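Local coordinates for RedY-like protein (Hahella chejuensis, PDB 2JDJ) that probably takes part in the biosynthesis of the red pigment prodigiosin, at residues A18-V23 and Y53-V58. Residues are numbered along the deposited sequence; the frame is centred on the assembly and turned at random.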
loop_
_atom_site.group_PDB
_atom_site.type_symbol
_atom_site.label_atom_id
_atom_site.label_comp_id
_atom_site.label_asym_id
_atom_site.label_seq_id
_atom_site.Cartn_x
_atom_site.Cartn_y
_atom_site.Cartn_z
ATOM N N ALA A 18 1.866 21.959 -6.072
ATOM C CA ALA A 18 2.102 21.542 -7.460
ATOM C C ALA A 18 2.129 20.025 -7.613
ATOM O O ALA A 18 1.528 19.479 -8.550
ATOM C CB ALA A 18 3.391 22.155 -7.981
ATOM N N PHE A 19 2.837 19.347 -6.708
ATOM C CA PHE A 19 2.888 17.882 -6.690
ATOM C C PHE A 19 1.489 17.281 -6.595
ATOM O O PHE A 19 1.086 16.472 -7.435
ATOM C CB PHE A 19 3.772 17.352 -5.532
ATOM C CG PHE A 19 3.800 15.856 -5.446
ATOM C CD1 PHE A 19 4.568 15.107 -6.347
ATOM C CD2 PHE A 19 3.039 15.185 -4.501
ATOM C CE1 PHE A 19 4.583 13.750 -6.296
ATOM C CE2 PHE A 19 3.039 13.781 -4.447
ATOM C CZ PHE A 19 3.811 13.068 -5.343
ATOM N N GLU A 20 0.745 17.682 -5.570
ATOM C CA GLU A 20 -0.606 17.131 -5.354
ATOM C C GLU A 20 -1.591 17.443 -6.475
ATOM O O GLU A 20 -2.460 16.639 -6.756
ATOM C CB GLU A 20 -1.174 17.578 -3.999
ATOM C CG GLU A 20 -0.318 17.062 -2.850
ATOM C CD GLU A 20 -0.938 17.211 -1.475
ATOM O OE1 GLU A 20 -2.173 17.330 -1.372
ATOM O OE2 GLU A 20 -0.162 17.175 -0.482
ATOM N N PHE A 21 -1.464 18.607 -7.109
ATOM C CA PHE A 21 -2.347 18.908 -8.230
ATOM C C PHE A 21 -2.013 17.982 -9.415
ATOM O O PHE A 21 -2.914 17.481 -10.100
ATOM C CB PHE A 21 -2.282 20.392 -8.645
ATOM C CG PHE A 21 -3.228 20.714 -9.774
ATOM C CD1 PHE A 21 -4.545 21.113 -9.504
ATOM C CD2 PHE A 21 -2.831 20.542 -11.104
ATOM C CE1 PHE A 21 -5.445 21.370 -10.547
ATOM C CE2 PHE A 21 -3.727 20.778 -12.145
ATOM C CZ PHE A 21 -5.030 21.194 -11.862
ATOM N N TRP A 22 -0.713 17.780 -9.652
ATOM C CA TRP A 22 -0.212 16.888 -10.692
ATOM C C TRP A 22 -0.679 15.465 -10.439
ATOM O O TRP A 22 -1.209 14.806 -11.344
ATOM C CB TRP A 22 1.312 16.962 -10.803
ATOM C CG TRP A 22 1.876 15.934 -11.746
ATOM C CD1 TRP A 22 1.992 16.035 -13.110
ATOM C CD2 TRP A 22 2.376 14.633 -11.396
ATOM N NE1 TRP A 22 2.537 14.872 -13.630
ATOM C CE2 TRP A 22 2.785 13.999 -12.599
ATOM C CE3 TRP A 22 2.514 13.939 -10.183
ATOM C CZ2 TRP A 22 3.324 12.695 -12.619
ATOM C CZ3 TRP A 22 3.049 12.648 -10.205
ATOM C CH2 TRP A 22 3.448 12.042 -11.416
ATOM N N VAL A 23 -0.525 14.989 -9.206
ATOM C CA VAL A 23 -1.006 13.641 -8.882
ATOM C C VAL A 23 -2.494 13.495 -9.228
ATOM O O VAL A 23 -2.879 12.607 -9.977
ATOM C CB VAL A 23 -0.754 13.263 -7.401
ATOM C CG1 VAL A 23 -1.561 12.022 -7.015
ATOM C CG2 VAL A 23 0.729 13.053 -7.164
ATOM N N TYR A 53 10.691 10.716 3.678
ATOM C CA TYR A 53 9.711 10.653 2.590
ATOM C C TYR A 53 8.463 11.418 2.981
ATOM O O TYR A 53 8.165 11.528 4.173
ATOM C CB TYR A 53 9.353 9.217 2.202
ATOM C CG TYR A 53 8.619 8.433 3.276
ATOM C CD1 TYR A 53 7.219 8.332 3.276
ATOM C CD2 TYR A 53 9.324 7.806 4.285
ATOM C CE1 TYR A 53 6.549 7.594 4.285
ATOM C CE2 TYR A 53 8.675 7.089 5.283
ATOM C CZ TYR A 53 7.295 6.984 5.277
ATOM O OH TYR A 53 6.682 6.252 6.286
ATOM N N HIS A 54 7.752 11.954 1.982
ATOM C CA HIS A 54 6.547 12.777 2.208
ATOM C C HIS A 54 5.271 12.077 1.798
ATOM O O HIS A 54 4.199 12.321 2.375
ATOM C CB HIS A 54 6.685 14.122 1.470
ATOM C CG HIS A 54 7.968 14.809 1.789
ATOM N ND1 HIS A 54 8.165 15.494 2.969
ATOM C CD2 HIS A 54 9.152 14.828 1.137
ATOM C CE1 HIS A 54 9.410 15.927 3.019
ATOM N NE2 HIS A 54 10.026 15.543 1.914
ATOM N N TYR A 55 5.395 11.193 0.809
ATOM C CA TYR A 55 4.228 10.547 0.204
ATOM C C TYR A 55 4.469 9.077 0.060
ATOM O O TYR A 55 5.608 8.625 0.038
ATOM C CB TYR A 55 3.870 11.163 -1.170
ATOM C CG TYR A 55 3.425 12.608 -1.062
ATOM C CD1 TYR A 55 2.078 12.939 -0.856
ATOM C CD2 TYR A 55 4.355 13.639 -1.140
ATOM C CE1 TYR A 55 1.680 14.277 -0.740
ATOM C CE2 TYR A 55 3.971 14.996 -1.014
ATOM C CZ TYR A 55 2.646 15.296 -0.810
ATOM O OH TYR A 55 2.292 16.617 -0.704
ATOM N N VAL A 56 3.367 8.331 -0.012
ATOM C CA VAL A 56 3.425 6.929 -0.322
ATOM C C VAL A 56 2.457 6.684 -1.474
ATOM O O VAL A 56 1.323 7.169 -1.434
ATOM C CB VAL A 56 2.954 6.057 0.879
ATOM C CG1 VAL A 56 3.044 4.600 0.486
ATOM C CG2 VAL A 56 3.802 6.324 2.120
ATOM N N GLU A 57 2.885 5.941 -2.487
ATOM C CA GLU A 57 1.937 5.527 -3.517
ATOM C C GLU A 57 1.780 4.008 -3.499
ATOM O O GLU A 57 2.741 3.289 -3.219
ATOM C CB GLU A 57 2.326 6.069 -4.895
ATOM C CG GLU A 57 3.465 5.349 -5.606
ATOM C CD GLU A 57 3.946 6.074 -6.879
ATOM O OE1 GLU A 57 3.313 7.055 -7.338
ATOM O OE2 GLU A 57 4.983 5.657 -7.426
ATOM N N VAL A 58 0.554 3.558 -3.774
ATOM C CA VAL A 58 0.182 2.157 -3.804
ATOM C C VAL A 58 -0.316 1.825 -5.216
ATOM O O VAL A 58 -1.313 2.388 -5.686
ATOM C CB VAL A 58 -0.909 1.828 -2.741
ATOM C CG1 VAL A 58 -1.194 0.311 -2.694
ATOM C CG2 VAL A 58 -0.474 2.330 -1.347
#
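One face of the Tyr55 ring takes CE2 of Phe19, 3.5 Å above the plane and over its centre, while Glu20 OE2 lies at the hydroxyl edge, in the ring plane. The two rings are oblique, planes at 43° and centroids 4.5 Å apart, and Val23 CG2 sits against one face of the Phe19 ring, towards its rim. With CG anti to the backbone N (chi1 178°), Phe19 reaches from helix 16-30 towards the sheet, and its side chain and that of Tyr55 run alongside each other, pointing opposite ways. The Tyr55 hydroxyl donates a hydrogen bond to Glu20 OE2, short at 2.5 Å between OH and OE2, that uses the anti lone pair; the carboxylate stands nearly square to the ring, at 85°. Arg44 NE forms a salt bridge to the same oxygen, which probably favours a charged Glu20. A phenylalanine in place of Tyr55 would probably leave Glu20 OE2 without its hydroxyl donor. Phe83 and Met86 of helix 74-86 also pack on Phe19. The contact thus joins a helix to strand 55-61 of the four-stranded antiparallel sheet, whose classic bulge at His54 and Tyr55 faces Ile8, in the helix-on-sheet layering of the dimeric alpha/beta-barrel fold.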